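De novo designed protein CA01 (Synthetic construct, PDB 5E6G) is of unknown function but was computationally designed as a compact, all-helical protein, probably as a test of evolution-inspired design. Local coordinates at residues 79-91 / 100-114. Numbering follows the deposited sequence.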
ATOM      1  N   ARG A  79      12.483  -8.508   1.760  1.00 17.60           N
ATOM      2  CA  ARG A  79      12.646  -8.127   0.360  1.00 14.15           C
ATOM      3  C   ARG A  79      11.303  -7.696  -0.231  1.00 16.13           C
ATOM      4  O   ARG A  79      10.245  -8.155   0.199  1.00 19.70           O
ATOM      5  CB  ARG A  79      13.249  -9.281  -0.446  1.00 20.49           C
ATOM      6  CG  ARG A  79      12.364 -10.516  -0.547  1.00 20.47           C
ATOM      7  CD  ARG A  79      13.191 -11.757  -0.855  1.00 22.91           C
ATOM      8  NE  ARG A  79      14.054 -11.567  -2.017  1.00 20.31           N
ATOM      9  CZ  ARG A  79      13.678 -11.761  -3.278  1.00 35.33           C
ATOM     10  NH1 ARG A  79      12.443 -12.157  -3.563  1.00 19.80           N
ATOM     11  NH2 ARG A  79      14.543 -11.557  -4.262  1.00 28.61           N
ATOM     12  N   ILE A  80      11.353  -6.808  -1.217  1.00 20.49           N
ATOM     13  CA  ILE A  80      10.147  -6.158  -1.729  1.00 16.12           C
ATOM     14  C   ILE A  80       9.132  -7.135  -2.330  1.00 19.12           C
ATOM     15  O   ILE A  80       7.935  -7.012  -2.060  1.00 21.99           O
ATOM     16  CB  ILE A  80      10.516  -5.084  -2.775  1.00 23.55           C
ATOM     17  CG1 ILE A  80      11.277  -3.945  -2.092  1.00 21.93           C
ATOM     18  CG2 ILE A  80       9.266  -4.527  -3.454  1.00 30.41           C
ATOM     19  CD1 ILE A  80      12.062  -3.069  -3.039  1.00 34.37           C
ATOM     20  N   PRO A  81       9.590  -8.104  -3.144  1.00 17.68           N
ATOM     21  CA  PRO A  81       8.628  -9.066  -3.703  1.00 16.99           C
ATOM     22  C   PRO A  81       7.891  -9.857  -2.625  1.00 20.59           C
ATOM     23  O   PRO A  81       6.695 -10.117  -2.762  1.00 21.22           O
ATOM     24  CB  PRO A  81       9.505  -9.995  -4.552  1.00 15.05           C
ATOM     25  CG  PRO A  81      10.731  -9.201  -4.853  1.00 33.43           C
ATOM     26  CD  PRO A  81      10.954  -8.338  -3.651  1.00 18.40           C
ATOM     27  N   GLU A  82       8.602 -10.227  -1.564  1.00 12.05           N
ATOM     28  CA  GLU A  82       8.008 -10.993  -0.474  1.00 18.29           C
ATOM     29  C   GLU A  82       7.087 -10.112   0.369  1.00 10.88           C
ATOM     30  O   GLU A  82       6.045 -10.567   0.840  1.00 20.70           O
ATOM     31  CB  GLU A  82       9.101 -11.612   0.404  1.00 16.28           C
ATOM     32  CG  GLU A  82       8.575 -12.563   1.474  1.00 14.84           C
ATOM     33  CD  GLU A  82       9.678 -13.149   2.338  1.00 16.73           C
ATOM     34  OE1 GLU A  82      10.864 -12.899   2.043  1.00 18.51           O
ATOM     35  OE2 GLU A  82       9.357 -13.864   3.313  1.00 20.98           O
ATOM     36  N   ALA A  83       7.476  -8.853   0.549  1.00 18.57           N
ATOM     37  CA  ALA A  83       6.684  -7.902   1.328  1.00 19.00           C
ATOM     38  C   ALA A  83       5.287  -7.746   0.739  1.00 24.63           C
ATOM     39  O   ALA A  83       4.294  -7.722   1.468  1.00 19.26           O
ATOM     40  CB  ALA A  83       7.386  -6.553   1.393  1.00 17.02           C
ATOM     41  N   VAL A  84       5.221  -7.644  -0.585  1.00 18.43           N
ATOM     42  CA  VAL A  84       3.948  -7.543  -1.289  1.00 15.80           C
ATOM     43  C   VAL A  84       3.060  -8.741  -0.970  1.00 17.49           C
ATOM     44  O   VAL A  84       1.884  -8.581  -0.648  1.00 20.24           O
ATOM     45  CB  VAL A  84       4.160  -7.446  -2.819  1.00 28.47           C
ATOM     46  CG1 VAL A  84       2.836  -7.560  -3.571  1.00 24.79           C
ATOM     47  CG2 VAL A  84       4.857  -6.144  -3.173  1.00 18.84           C
ATOM     48  N   GLN A  85       3.628  -9.940  -1.052  1.00 16.33           N
ATOM     49  CA  GLN A  85       2.860 -11.163  -0.838  1.00 18.23           C
ATOM     50  C   GLN A  85       2.413 -11.312   0.614  1.00 16.48           C
ATOM     51  O   GLN A  85       1.291 -11.741   0.881  1.00 18.77           O
ATOM     52  CB  GLN A  85       3.679 -12.386  -1.260  1.00 19.90           C
ATOM     53  CG  GLN A  85       4.067 -12.395  -2.732  1.00 21.17           C
ATOM     54  CD  GLN A  85       2.865 -12.451  -3.658  1.00 25.14           C
ATOM     55  OE1 GLN A  85       1.851 -13.078  -3.346  1.00 21.16           O
ATOM     56  NE2 GLN A  85       2.972 -11.790  -4.804  1.00 18.04           N
ATOM     57  N   ARG A  86       3.288 -10.959   1.553  1.00 15.22           N
ATOM     58  CA  ARG A  86       2.960 -11.069   2.971  1.00 23.06           C
ATOM     59  C   ARG A  86       1.943 -10.005   3.386  1.00 22.29           C
ATOM     60  O   ARG A  86       1.099 -10.250   4.247  1.00 28.33           O
ATOM     61  CB  ARG A  86       4.226 -10.960   3.827  1.00 16.79           C
ATOM     62  CG  ARG A  86       5.092 -12.211   3.800  1.00 24.32           C
ATOM     63  CD  ARG A  86       6.423 -12.007   4.505  1.00 33.13           C
ATOM     64  NE  ARG A  86       6.274 -11.876   5.953  1.00 35.48           N
ATOM     65  CZ  ARG A  86       7.280 -11.638   6.790  1.00 39.11           C
ATOM     66  NH1 ARG A  86       8.517 -11.502   6.330  1.00 32.63           N
ATOM     67  NH2 ARG A  86       7.050 -11.531   8.092  1.00 46.32           N
ATOM     68  N   ALA A  87       2.023  -8.828   2.771  1.00 22.47           N
ATOM     69  CA  ALA A  87       1.053  -7.771   3.036  1.00 23.70           C
ATOM     70  C   ALA A  87      -0.325  -8.174   2.518  1.00 23.83           C
ATOM     71  O   ALA A  87      -1.342  -7.902   3.154  1.00 23.05           O
ATOM     72  CB  ALA A  87       1.500  -6.467   2.405  1.00 21.56           C
ATOM     73  N   ALA A  88      -0.351  -8.829   1.363  1.00 15.95           N
ATOM     74  CA  ALA A  88      -1.603  -9.312   0.792  1.00 15.77           C
ATOM     75  C   ALA A  88      -2.279 -10.310   1.730  1.00 25.57           C
ATOM     76  O   ALA A  88      -3.497 -10.278   1.905  1.00 26.10           O
ATOM     77  CB  ALA A  88      -1.358  -9.947  -0.567  1.00 16.48           C
ATOM     78  N   ALA A  89      -1.486 -11.189   2.331  1.00 23.75           N
ATOM     79  CA  ALA A  89      -2.008 -12.172   3.275  1.00 22.25           C
ATOM     80  C   ALA A  89      -2.539 -11.482   4.532  1.00 19.31           C
ATOM     81  O   ALA A  89      -3.596 -11.842   5.048  1.00 32.27           O
ATOM     82  CB  ALA A  89      -0.930 -13.183   3.638  1.00 26.68           C
ATOM     83  N   TYR A  90      -1.787 -10.497   5.015  1.00 20.12           N
ATOM     84  CA  TYR A  90      -2.201  -9.675   6.150  1.00 30.21           C
ATOM     85  C   TYR A  90      -3.578  -9.072   5.908  1.00 30.91           C
ATOM     86  O   TYR A  90      -4.458  -9.145   6.764  1.00 31.25           O
ATOM     87  CB  TYR A  90      -1.170  -8.566   6.401  1.00 25.59           C
ATOM     88  CG  TYR A  90      -1.663  -7.408   7.250  1.00 44.23           C
ATOM     89  CD1 TYR A  90      -2.379  -6.357   6.686  1.00 29.26           C
ATOM     90  CD2 TYR A  90      -1.388  -7.353   8.607  1.00 42.83           C
ATOM     91  CE1 TYR A  90      -2.823  -5.298   7.456  1.00 32.27           C
ATOM     92  CE2 TYR A  90      -1.825  -6.295   9.382  1.00 50.90           C
ATOM     93  CZ  TYR A  90      -2.544  -5.274   8.803  1.00 44.02           C
ATOM     94  OH  TYR A  90      -2.979  -4.222   9.577  1.00 43.79           O
ATOM     95  N   LEU A  91      -3.755  -8.483   4.730  1.00 35.59           N
ATOM     96  CA  LEU A  91      -5.002  -7.820   4.375  1.00 24.88           C
ATOM     97  C   LEU A  91      -6.172  -8.795   4.305  1.00 29.25           C
ATOM     98  O   LEU A  91      -7.294  -8.457   4.680  1.00 28.34           O
ATOM     99  CB  LEU A  91      -4.841  -7.094   3.037  1.00 18.68           C
ATOM    100  CG  LEU A  91      -3.907  -5.881   3.098  1.00 21.18           C
ATOM    101  CD1 LEU A  91      -3.420  -5.493   1.710  1.00 32.63           C
ATOM    102  CD2 LEU A  91      -4.606  -4.705   3.777  1.00 27.07           C
ATOM    103  N   ALA A 100      -7.186  -7.294  -0.979  1.00 25.83           N
ATOM    104  CA  ALA A 100      -5.962  -8.081  -0.862  1.00 28.11           C
ATOM    105  C   ALA A 100      -5.506  -8.665  -2.199  1.00 21.94           C
ATOM    106  O   ALA A 100      -4.316  -8.639  -2.518  1.00 25.00           O
ATOM    107  CB  ALA A 100      -6.159  -9.199   0.153  1.00 35.71           C
ATOM    108  N   GLU A 101      -6.443  -9.192  -2.981  1.00 22.30           N
ATOM    109  CA  GLU A 101      -6.096  -9.796  -4.263  1.00 28.74           C
ATOM    110  C   GLU A 101      -5.729  -8.740  -5.300  1.00 20.91           C
ATOM    111  O   GLU A 101      -4.822  -8.949  -6.108  1.00 27.40           O
ATOM    112  CB  GLU A 101      -7.243 -10.665  -4.783  1.00 34.61           C
ATOM    113  CG  GLU A 101      -7.430 -11.975  -4.022  1.00 53.21           C
ATOM    114  CD  GLU A 101      -6.135 -12.752  -3.848  1.00 53.71           C
ATOM    115  OE1 GLU A 101      -5.422 -12.959  -4.853  1.00 44.36           O
ATOM    116  OE2 GLU A 101      -5.827 -13.145  -2.701  1.00 35.24           O
ATOM    117  N   LEU A 102      -6.430  -7.609  -5.281  1.00 26.34           N
ATOM    118  CA  LEU A 102      -6.085  -6.490  -6.148  1.00 22.58           C
ATOM    119  C   LEU A 102      -4.708  -5.962  -5.776  1.00 27.49           C
ATOM    120  O   LEU A 102      -3.886  -5.654  -6.641  1.00 25.48           O
ATOM    121  CB  LEU A 102      -7.124  -5.372  -6.040  1.00 28.45           C
ATOM    122  CG  LEU A 102      -8.485  -5.617  -6.691  1.00 37.65           C
ATOM    123  CD1 LEU A 102      -9.430  -4.470  -6.365  1.00 37.07           C
ATOM    124  CD2 LEU A 102      -8.349  -5.785  -8.195  1.00 23.54           C
ATOM    125  N   PHE A 103      -4.474  -5.861  -4.471  1.00 22.46           N
ATOM    126  CA  PHE A 103      -3.185  -5.448  -3.936  1.00 17.13           C
ATOM    127  C   PHE A 103      -2.088  -6.405  -4.407  1.00 19.61           C
ATOM    128  O   PHE A 103      -1.022  -5.974  -4.843  1.00 12.75           O
ATOM    129  CB  PHE A 103      -3.253  -5.401  -2.405  1.00 18.54           C
ATOM    130  CG  PHE A 103      -1.983  -4.946  -1.742  1.00 19.73           C
ATOM    131  CD1 PHE A 103      -1.769  -3.605  -1.467  1.00 20.32           C
ATOM    132  CD2 PHE A 103      -1.013  -5.865  -1.369  1.00 22.85           C
ATOM    133  CE1 PHE A 103      -0.606  -3.187  -0.845  1.00 21.77           C
ATOM    134  CE2 PHE A 103       0.150  -5.451  -0.748  1.00 18.91           C
ATOM    135  CZ  PHE A 103       0.355  -4.110  -0.487  1.00 21.96           C
ATOM    136  N   ARG A 104      -2.369  -7.703  -4.339  1.00 20.92           N
ATOM    137  CA  ARG A 104      -1.390  -8.722  -4.708  1.00 23.56           C
ATOM    138  C   ARG A 104      -1.062  -8.688  -6.198  1.00 22.17           C
ATOM    139  O   ARG A 104       0.107  -8.667  -6.586  1.00 24.96           O
ATOM    140  CB  ARG A 104      -1.900 -10.115  -4.334  1.00 18.95           C
ATOM    141  CG  ARG A 104      -0.840 -11.205  -4.439  1.00 25.81           C
ATOM    142  CD  ARG A 104      -1.463 -12.589  -4.529  1.00 23.94           C
ATOM    143  NE  ARG A 104      -2.280 -12.909  -3.361  1.00 28.84           N
ATOM    144  CZ  ARG A 104      -1.799 -13.374  -2.212  1.00 32.22           C
ATOM    145  NH1 ARG A 104      -0.496 -13.568  -2.056  1.00 27.57           N
ATOM    146  NH2 ARG A 104      -2.625 -13.639  -1.209  1.00 47.65           N
ATOM    147  N   ALA A 105      -2.101  -8.692  -7.028  1.00 23.20           N
ATOM    148  CA  ALA A 105      -1.927  -8.726  -8.477  1.00 26.85           C
ATOM    149  C   ALA A 105      -1.213  -7.474  -8.974  1.00 27.70           C
ATOM    150  O   ALA A 105      -0.309  -7.554  -9.806  1.00 27.01           O
ATOM    151  CB  ALA A 105      -3.275  -8.878  -9.166  1.00 24.40           C
ATOM    152  N   LYS A 106      -1.619  -6.318  -8.458  1.00 26.34           N
ATOM    153  CA  LYS A 106      -0.988  -5.057  -8.827  1.00 26.76           C
ATOM    154  C   LYS A 106       0.448  -5.000  -8.318  1.00 26.06           C
ATOM    155  O   LYS A 106       1.347  -4.522  -9.014  1.00 23.28           O
ATOM    156  CB  LYS A 106      -1.787  -3.875  -8.278  1.00 25.82           C
ATOM    157  CG  LYS A 106      -1.225  -2.508  -8.656  1.00 31.92           C
ATOM    158  CD  LYS A 106      -1.190  -2.313 -10.165  1.00 27.81           C
ATOM    159  CE  LYS A 106      -0.771  -0.898 -10.531  1.00 32.15           C
ATOM    160  NZ  LYS A 106      -0.898  -0.637 -11.992  1.00 49.26           N
ATOM    161  N   GLY A 107       0.657  -5.483  -7.098  1.00 25.14           N
ATOM    162  CA  GLY A 107       1.981  -5.509  -6.508  1.00 28.38           C
ATOM    163  C   GLY A 107       2.965  -6.279  -7.368  1.00 25.44           C
ATOM    164  O   GLY A 107       4.058  -5.795  -7.656  1.00 23.71           O
ATOM    165  N   GLU A 108       2.567  -7.478  -7.784  1.00 24.50           N
ATOM    166  CA  GLU A 108       3.398  -8.315  -8.645  1.00 26.58           C
ATOM    167  C   GLU A 108       3.736  -7.590  -9.941  1.00 26.58           C
ATOM    168  O   GLU A 108       4.850  -7.692 -10.452  1.00 30.04           O
ATOM    169  CB  GLU A 108       2.687  -9.634  -8.952  1.00 21.57           C
ATOM    170  CG  GLU A 108       2.570 -10.560  -7.754  1.00 37.29           C
ATOM    171  CD  GLU A 108       1.672 -11.750  -8.018  1.00 28.31           C
ATOM    172  OE1 GLU A 108       1.273 -11.952  -9.183  1.00 42.05           O
ATOM    173  OE2 GLU A 108       1.361 -12.483  -7.056  1.00 28.43           O
ATOM    174  N   GLU A 109       2.761  -6.854 -10.461  1.00 31.43           N
ATOM    175  CA  GLU A 109       2.943  -6.082 -11.682  1.00 28.90           C
ATOM    176  C   GLU A 109       3.901  -4.921 -11.435  1.00 28.34           C
ATOM    177  O   GLU A 109       4.745  -4.614 -12.275  1.00 25.89           O
ATOM    178  CB  GLU A 109       1.590  -5.570 -12.187  1.00 34.01           C
ATOM    179  CG  GLU A 109       1.586  -5.129 -13.644  1.00 64.44           C
ATOM    180  CD  GLU A 109       0.183  -4.947 -14.201  1.00 78.48           C
ATOM    181  OE1 GLU A 109      -0.762  -5.582 -13.683  1.00 75.19           O
ATOM    182  OE2 GLU A 109       0.025  -4.166 -15.162  1.00 76.23           O
ATOM    183  N   LEU A 110       3.769  -4.288 -10.273  1.00 26.17           N
ATOM    184  CA  LEU A 110       4.611  -3.150  -9.916  1.00 26.09           C
ATOM    185  C   LEU A 110       6.057  -3.563  -9.654  1.00 25.52           C
ATOM    186  O   LEU A 110       6.980  -2.806  -9.947  1.00 26.51           O
ATOM    187  CB  LEU A 110       4.051  -2.437  -8.682  1.00 32.39           C
ATOM    188  CG  LEU A 110       2.804  -1.575  -8.887  1.00 34.18           C
ATOM    189  CD1 LEU A 110       2.274  -1.089  -7.548  1.00 25.22           C
ATOM    190  CD2 LEU A 110       3.097  -0.393  -9.800  1.00 41.18           C
ATOM    191  N   VAL A 111       6.249  -4.752  -9.088  1.00 28.45           N
ATOM    192  CA  VAL A 111       7.589  -5.283  -8.856  1.00 27.21           C
ATOM    193  C   VAL A 111       8.328  -5.409 -10.183  1.00 37.53           C
ATOM    194  O   VAL A 111       9.478  -4.985 -10.309  1.00 34.06           O
ATOM    195  CB  VAL A 111       7.539  -6.657  -8.144  1.00 28.15           C
ATOM    196  CG1 VAL A 111       8.878  -7.393  -8.258  1.00 25.38           C
ATOM    197  CG2 VAL A 111       7.154  -6.483  -6.683  1.00 19.33           C
ATOM    198  N   LYS A 112       7.653  -6.001 -11.165  1.00 35.18           N
ATOM    199  CA  LYS A 112       8.176  -6.115 -12.522  1.00 33.47           C
ATOM    200  C   LYS A 112       8.623  -4.766 -13.067  1.00 45.28           C
ATOM    201  O   LYS A 112       9.739  -4.624 -13.564  1.00 39.60           O
ATOM    202  CB  LYS A 112       7.114  -6.707 -13.446  1.00 44.01           C
ATOM    203  CG  LYS A 112       6.976  -8.218 -13.383  1.00 42.83           C
ATOM    204  CD  LYS A 112       5.539  -8.669 -13.659  1.00 54.40           C
ATOM    205  CE  LYS A 112       4.899  -7.929 -14.834  1.00 58.30           C
ATOM    206  NZ  LYS A 112       3.522  -8.423 -15.119  1.00 63.14           N
ATOM    207  N   ARG A 113       7.742  -3.778 -12.972  1.00 45.74           N
ATOM    208  CA  ARG A 113       8.015  -2.455 -13.517  1.00 45.49           C
ATOM    209  C   ARG A 113       9.048  -1.711 -12.681  1.00 44.35           C
ATOM    210  O   ARG A 113       9.735  -0.817 -13.176  1.00 46.12           O
ATOM    211  CB  ARG A 113       6.721  -1.645 -13.608  1.00 34.72           C
ATOM    212  CG  ARG A 113       5.879  -2.001 -14.821  1.00 42.40           C
ATOM    213  CD  ARG A 113       4.544  -1.277 -14.822  1.00 63.89           C
ATOM    214  NE  ARG A 113       4.699   0.175 -14.793  1.00 72.39           N
ATOM    215  CZ  ARG A 113       5.050   0.916 -15.841  1.00 65.64           C
ATOM    216  NH1 ARG A 113       5.297   0.347 -17.014  1.00 72.14           N
ATOM    217  NH2 ARG A 113       5.161   2.231 -15.715  1.00 65.25           N
ATOM    218  N   LEU A 114       9.161  -2.087 -11.412  1.00 45.18           N
ATOM    219  CA  LEU A 114      10.118  -1.458 -10.515  1.00 36.97           C
ATOM    220  C   LEU A 114      11.545  -1.887 -10.841  1.00 47.41           C
ATOM    221  O   LEU A 114      12.451  -1.057 -10.916  1.00 48.50           O
ATOM    222  CB  LEU A 114       9.792  -1.804  -9.061  1.00 31.67           C
ATOM    223  CG  LEU A 114      10.724  -1.183  -8.020  1.00 41.24           C
ATOM    224  CD1 LEU A 114      10.537   0.319  -7.994  1.00 43.02           C
ATOM    225  CD2 LEU A 114      10.487  -1.785  -6.642  1.00 45.69           C
TER
HETATM  226  O   HOH W   1       0.411 -14.541   0.443  1.00 27.00           O
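I80 CD1 meets L114 CD2 tip to tip at 4.1 Å, where helix 80-93 and helix 97-115 pack as an antiparallel helical hairpin; I30 of helix 24-50 touches both side chains. P81 adds its ring to V111. V84 is a knob among F103, G107, E108 and V111: with CG1 anti to the backbone N (chi1 171°), that methyl drops onto G107 CA at 3.7 Å, in the space a CB would need. Q85, bent at chi2, brings its amide across both R104 and E108. Its OE1 accepts from R104 NH1 (2.7 Å), in the guanidinium plane, while its NE2 donates to the anti lone pair of E108 OE2 (2.9 Å). A water links Q85 O to the same R104 NH1. A87 CB packs 3.6 Å from F103 CE2, and A88 CB sits over the centre of one guanidinium face of R104, whose NE forms a salt bridge with E101 OE1, the hydrogen bond within it weak. L91 CD1 lies over a face of the F103 ring in a CH-pi contact, 4.0 Å from the centroid; L128 touches F103 too. Were R104 cut back to an alanine, Q85 OE1 and E101 would probably lose their cationic partner and a gap would be likely to open over A88 CB. The seam thus pairs an apolar, close-packed inner side with a polar outer strip, in which one glutamine amide joins a cation to an anion.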